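Side-chain contacts in organic hydroperoxide resistance protein (Elizabethkingia anophelis NUHP1, PDB 6D9N), which probably reduces organic hydroperoxides by means of a pair of cysteines, as in other members of the OsmC/Ohr family, and so protects the cell from peroxide stress: residues Asp120-Ala125 with Leu143-Asn148; Lys124-Cys129 with Ala134-Ile139. All blocks are in the same frame, centred on the assembly; numbering follows the deposited sequence.

Contact 1: Asp120-Ala125 with Leu143-Asn148; sequences DLIEKA and LTVSNN
Ile122 reaches from helix 115-128 toward the sheet and sets its methyl end between Leu143 and Val145, two residues apart on strand 141-146. Its CD1 does most of the touching, lying 3.8 Å from Leu143 CG and 3.7 Å from Val145 CB. The second branch goes to Val145 alone, Ile122 CG2 meeting Val145 CG2 at 3.7 Å. With chi1 at 61°, CG1 of Ile122 sits between its own backbone N and carbonyl carbon; this directs the ethyl arm at the strand while CG2 points to one flank. Leu143 holds CG anti to its backbone N (chi1 170°), which brings this branch point up beside Ile122 CD1, with both methyls a little farther off. The two side chains overlap side by side, each running toward the other's backbone. The axes of Asp120-Ala125 and strand 143-146 approach to 9.1 Å, their chain directions 145° apart, and Ala108 of strand 100-109 also packs on Ile122.

This tight patch is small, 187 Å² in all. Asp120, Glu123 and Lys124 line the solvent side of the helix, and past Val145 the chain leaves Asp120-Ala125, Asn147 packing instead on Ile115 nearer the helix start. Thr144 turns its CB from the helix, and its OG1 is hydrogen-bonded to His107. Between these two segments the contact is therefore purely apolar, held by van der Waals contact and the exclusion of water, while polar groups are kept to its outer sides.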
loop_
_atom_site.group_PDB
_atom_site.type_symbol
_atom_site.label_atom_id
_atom_site.label_comp_id
_atom_site.label_asym_id
_atom_site.label_seq_id
_atom_site.Cartn_x
_atom_site.Cartn_y
_atom_site.Cartn_z
ATOM N N ASP B 120 -21.539 12.781 1.865
ATOM C CA ASP B 120 -20.996 13.176 3.166
ATOM C C ASP B 120 -20.139 12.060 3.761
ATOM O O ASP B 120 -19.077 12.320 4.340
ATOM C CB ASP B 120 -22.147 13.530 4.123
ATOM C CG ASP B 120 -22.905 14.803 3.725
ATOM O OD1 ASP B 120 -22.404 15.606 2.902
ATOM O OD2 ASP B 120 -24.005 14.998 4.269
ATOM N N LEU B 121 -20.599 10.820 3.647
ATOM C CA LEU B 121 -19.874 9.699 4.224
ATOM C C LEU B 121 -18.515 9.522 3.560
ATOM O O LEU B 121 -17.502 9.341 4.258
ATOM C CB LEU B 121 -20.703 8.413 4.124
ATOM C CG LEU B 121 -21.958 8.408 5.010
ATOM C CD1 LEU B 121 -22.860 7.243 4.554
ATOM C CD2 LEU B 121 -21.580 8.296 6.487
ATOM N N ILE B 122 -18.450 9.593 2.216
ATOM C CA ILE B 122 -17.158 9.352 1.587
ATOM C C ILE B 122 -16.218 10.522 1.795
ATOM O O ILE B 122 -15.006 10.324 1.836
ATOM C CB ILE B 122 -17.252 8.959 0.089
ATOM C CG1 ILE B 122 -17.904 10.053 -0.794
ATOM C CG2 ILE B 122 -17.845 7.560 -0.072
ATOM C CD1 ILE B 122 -17.290 10.134 -2.185
ATOM N N GLU B 123 -16.734 11.750 1.881
ATOM C CA GLU B 123 -15.882 12.887 2.198
ATOM C C GLU B 123 -15.183 12.669 3.543
ATOM O O GLU B 123 -13.970 12.893 3.664
ATOM C CB GLU B 123 -16.742 14.163 2.179
ATOM C CG GLU B 123 -16.020 15.416 2.674
ATOM C CD GLU B 123 -16.883 16.677 2.610
ATOM O OE1 GLU B 123 -16.329 17.742 2.270
ATOM O OE2 GLU B 123 -18.104 16.615 2.887
ATOM N N LYS B 124 -15.930 12.222 4.570
ATOM C CA LYS B 124 -15.301 11.958 5.863
ATOM C C LYS B 124 -14.342 10.780 5.770
ATOM O O LYS B 124 -13.247 10.837 6.342
ATOM C CB LYS B 124 -16.371 11.725 6.951
ATOM C CG LYS B 124 -17.068 13.004 7.377
ATOM C CD LYS B 124 -18.181 12.759 8.370
ATOM C CE LYS B 124 -18.899 14.072 8.726
ATOM N NZ LYS B 124 -20.233 13.897 9.387
ATOM N N ALA B 125 -14.751 9.696 5.104
ATOM C CA ALA B 125 -13.882 8.532 4.991
ATOM C C ALA B 125 -12.552 8.886 4.344
ATOM O O ALA B 125 -11.511 8.350 4.725
ATOM C CB ALA B 125 -14.590 7.458 4.187
ATOM N N LEU B 143 -12.237 9.908 -6.803
ATOM C CA LEU B 143 -13.100 9.245 -5.817
ATOM C C LEU B 143 -14.554 9.553 -6.167
ATOM O O LEU B 143 -14.946 10.723 -6.258
ATOM C CB LEU B 143 -12.778 9.797 -4.432
ATOM C CG LEU B 143 -13.736 9.392 -3.308
ATOM C CD1 LEU B 143 -13.877 7.884 -3.124
ATOM C CD2 LEU B 143 -13.291 10.041 -2.006
ATOM N N THR B 144 -15.349 8.507 -6.365
ATOM C CA THR B 144 -16.773 8.636 -6.645
ATOM C C THR B 144 -17.552 7.678 -5.759
ATOM O O THR B 144 -16.998 6.732 -5.187
ATOM C CB THR B 144 -17.100 8.335 -8.137
ATOM O OG1 THR B 144 -16.601 7.047 -8.498
ATOM C CG2 THR B 144 -16.477 9.381 -9.076
ATOM N N VAL B 145 -18.852 7.952 -5.647
ATOM C CA VAL B 145 -19.721 7.149 -4.793
ATOM C C VAL B 145 -21.029 6.872 -5.503
ATOM O O VAL B 145 -21.545 7.727 -6.221
ATOM C CB VAL B 145 -19.962 7.812 -3.408
ATOM C CG1 VAL B 145 -20.809 9.100 -3.482
ATOM C CG2 VAL B 145 -20.607 6.842 -2.398
ATOM N N SER B 146 -21.567 5.676 -5.282
ATOM C CA SER B 146 -22.915 5.304 -5.689
ATOM C C SER B 146 -23.698 4.807 -4.477
ATOM O O SER B 146 -23.124 4.483 -3.421
ATOM C CB SER B 146 -22.897 4.239 -6.788
ATOM O OG SER B 146 -22.088 3.128 -6.422
ATOM N N ASN B 147 -25.009 4.692 -4.670
ATOM C CA ASN B 147 -25.923 4.244 -3.626
ATOM C C ASN B 147 -26.840 3.130 -4.144
ATOM O O ASN B 147 -28.068 3.173 -3.956
ATOM C CB ASN B 147 -26.699 5.404 -2.970
ATOM C CG ASN B 147 -27.563 6.174 -3.943
ATOM O OD1 ASN B 147 -27.339 6.146 -5.149
ATOM N ND2 ASN B 147 -28.537 6.892 -3.429
ATOM N N ASN B 148 -26.252 2.126 -4.815
ATOM C CA ASN B 148 -27.004 1.001 -5.381
ATOM C C ASN B 148 -27.332 -0.039 -4.328
ATOM O O ASN B 148 -26.465 -0.408 -3.526
ATOM C CB ASN B 148 -26.222 0.242 -6.440
ATOM C CG ASN B 148 -25.830 1.087 -7.602
ATOM O OD1 ASN B 148 -24.621 1.191 -7.911
ATOM N ND2 ASN B 148 -26.790 1.616 -8.306
ATOM O OXT ASN B 148 -28.485 -0.540 -4.323
#

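Contact 2: Lys124-Cys129 with Ala134-Ile139; sequences KAHQVC and ATRGNI
Arg136 extends from the end of helix 130-135 to the last turn of helix 115-128, where its guanidinium meets His126 and Gln127. From CB, which points toward that helix, the chain runs straight through CG (chi2 176°) to CD and then bends at chi3. CB, CG and CD act as a spacer, making no close contact across the pair. NE comes no nearer than 4.1 Å to Gln127 NE2, whereas CZ has that amide nitrogen 3.6 Å away, over the face of the guanidinium. The Gln127 amide lies roughly along this face, the two planes 29° apart. NH1 stands 3.4 Å above the centre of the His126 ring; the imidazole and guanidinium planes are nearly perpendicular, so a nitrogen at the guanidinium's edge meets the ring face. NH1 also makes a weak hydrogen bond to His126 O. NH2 makes the strong one, 2.7 Å to His126 O and almost straight at 165°, with the oxygen close to the guanidinium plane.

A second partner of NH2 is Asn133 OD1, and His126 ND1 is hydrogen-bonded to Ser132 OG, both partners being in helix 130-135. Gln127 OE1 binds Asn97 ND2 of the second subunit. Two residues after Gln127, Cys129 forms the disulfide with Cys65, the cysteine pair expected of an Ohr protein. The arginine thus supplies donors to a carbonyl near the C-terminal end of helix 115-128, where its positive charge would probably be favoured by the helix dipole.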
loop_
_atom_site.group_PDB
_atom_site.type_symbol
_atom_site.label_atom_id
_atom_site.label_comp_id
_atom_site.label_asym_id
_atom_site.label_seq_id
_atom_site.Cartn_x
_atom_site.Cartn_y
_atom_site.Cartn_z
ATOM N N LYS B 124 -15.930 12.222 4.570
ATOM C CA LYS B 124 -15.301 11.958 5.863
ATOM C C LYS B 124 -14.342 10.780 5.770
ATOM O O LYS B 124 -13.247 10.837 6.342
ATOM C CB LYS B 124 -16.371 11.725 6.951
ATOM C CG LYS B 124 -17.068 13.004 7.377
ATOM C CD LYS B 124 -18.181 12.759 8.370
ATOM C CE LYS B 124 -18.899 14.072 8.726
ATOM N NZ LYS B 124 -20.233 13.897 9.387
ATOM N N ALA B 125 -14.751 9.696 5.104
ATOM C CA ALA B 125 -13.882 8.532 4.991
ATOM C C ALA B 125 -12.552 8.886 4.344
ATOM O O ALA B 125 -11.511 8.350 4.725
ATOM C CB ALA B 125 -14.590 7.458 4.187
ATOM N N HIS B 126 -12.577 9.801 3.362
ATOM C CA HIS B 126 -11.370 10.199 2.656
ATOM C C HIS B 126 -10.411 10.996 3.526
ATOM O O HIS B 126 -9.217 11.056 3.210
ATOM C CB HIS B 126 -11.798 10.934 1.375
ATOM C CG HIS B 126 -10.762 11.090 0.295
ATOM N ND1 HIS B 126 -9.843 10.121 -0.063
ATOM C CD2 HIS B 126 -10.631 12.103 -0.606
ATOM C CE1 HIS B 126 -9.171 10.559 -1.116
ATOM N NE2 HIS B 126 -9.621 11.757 -1.461
ATOM N N GLN B 127 -10.882 11.569 4.640
ATOM C CA GLN B 127 -10.016 12.190 5.614
ATOM C C GLN B 127 -9.554 11.210 6.683
ATOM O O GLN B 127 -8.536 11.469 7.328
ATOM C CB GLN B 127 -10.720 13.395 6.255
ATOM C CG GLN B 127 -11.042 14.506 5.241
ATOM C CD GLN B 127 -9.775 15.085 4.510
ATOM O OE1 GLN B 127 -8.710 15.383 5.135
ATOM N NE2 GLN B 127 -9.874 15.193 3.180
ATOM N N VAL B 128 -10.271 10.107 6.895
ATOM C CA VAL B 128 -9.913 9.145 7.937
ATOM C C VAL B 128 -8.860 8.164 7.444
ATOM O O VAL B 128 -7.898 7.880 8.159
ATOM C CB VAL B 128 -11.196 8.417 8.402
ATOM C CG1 VAL B 128 -10.873 7.209 9.293
ATOM C CG2 VAL B 128 -12.111 9.386 9.126
ATOM N N CYS B 129 -9.042 7.649 6.230
ATOM C CA CYS B 129 -8.196 6.621 5.619
ATOM C C CYS B 129 -6.721 7.035 5.555
ATOM O O CYS B 129 -6.383 8.007 4.849
ATOM C CB CYS B 129 -8.744 6.389 4.209
ATOM S SG CYS B 129 -7.817 5.307 3.146
ATOM N N ALA B 134 -1.857 9.697 3.065
ATOM C CA ALA B 134 -0.463 9.505 2.640
ATOM C C ALA B 134 -0.215 9.975 1.212
ATOM O O ALA B 134 0.934 10.265 0.852
ATOM C CB ALA B 134 -0.105 8.017 2.756
ATOM N N THR B 135 -1.243 9.987 0.364
ATOM C CA THR B 135 -1.065 10.233 -1.070
ATOM C C THR B 135 -1.541 11.602 -1.528
ATOM O O THR B 135 -1.237 11.993 -2.665
ATOM C CB THR B 135 -1.771 9.154 -1.917
ATOM O OG1 THR B 135 -3.169 9.097 -1.604
ATOM C CG2 THR B 135 -1.085 7.791 -1.723
ATOM N N ARG B 136 -2.252 12.340 -0.682
ATOM C CA ARG B 136 -2.909 13.577 -1.102
ATOM C C ARG B 136 -1.871 14.587 -1.569
ATOM O O ARG B 136 -0.818 14.749 -0.966
ATOM C CB ARG B 136 -3.708 14.145 0.085
ATOM C CG ARG B 136 -5.009 14.865 -0.351
ATOM C CD ARG B 136 -5.867 15.344 0.821
ATOM N NE ARG B 136 -6.048 14.420 1.963
ATOM C CZ ARG B 136 -6.966 13.451 2.049
ATOM N NH1 ARG B 136 -7.829 13.216 1.049
ATOM N NH2 ARG B 136 -7.054 12.693 3.151
ATOM N N GLY B 137 -2.166 15.267 -2.658
ATOM C CA GLY B 137 -1.267 16.244 -3.212
ATOM C C GLY B 137 -0.233 15.675 -4.166
ATOM O O GLY B 137 0.236 16.403 -5.057
ATOM N N ASN B 138 0.147 14.399 -4.018
ATOM C CA ASN B 138 1.175 13.795 -4.870
ATOM C C ASN B 138 0.601 13.115 -6.108
ATOM O O ASN B 138 1.012 13.450 -7.217
ATOM C CB ASN B 138 2.032 12.817 -4.066
ATOM C CG ASN B 138 2.926 13.517 -3.089
ATOM O OD1 ASN B 138 3.368 14.642 -3.332
ATOM N ND2 ASN B 138 3.253 12.844 -2.006
ATOM N N ILE B 139 -0.332 12.171 -5.950
ATOM C CA ILE B 139 -0.866 11.413 -7.085
ATOM C C ILE B 139 -2.324 11.785 -7.321
ATOM O O ILE B 139 -3.002 12.353 -6.457
ATOM C CB ILE B 139 -0.746 9.879 -6.910
ATOM C CG1 ILE B 139 -1.713 9.428 -5.801
ATOM C CG2 ILE B 139 0.710 9.425 -6.785
ATOM C CD1 ILE B 139 -1.677 7.932 -5.492
#

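Both contacts use helix 115-128, and Lys124 and Ala125 belong to both segments taken from it. Contact 1 is the more buried: it fixes the middle of the helix to strand 141-146 through aliphatic groups alone. Contact 2 lies at the surface, where the helix ends beside the disulfide and the dimer partner, and it relies on directional hydrogen bonds and a guanidinium with an amide over its face and its edge pointing at an imidazole face. Their centres are 13 Å apart, yet they meet where Leu143 CD2 packs 3.6 Å from His126 CG. His126 thereby joins the apolar seam to the polar one, and helix 130-135 leads on into the strand of contact 1.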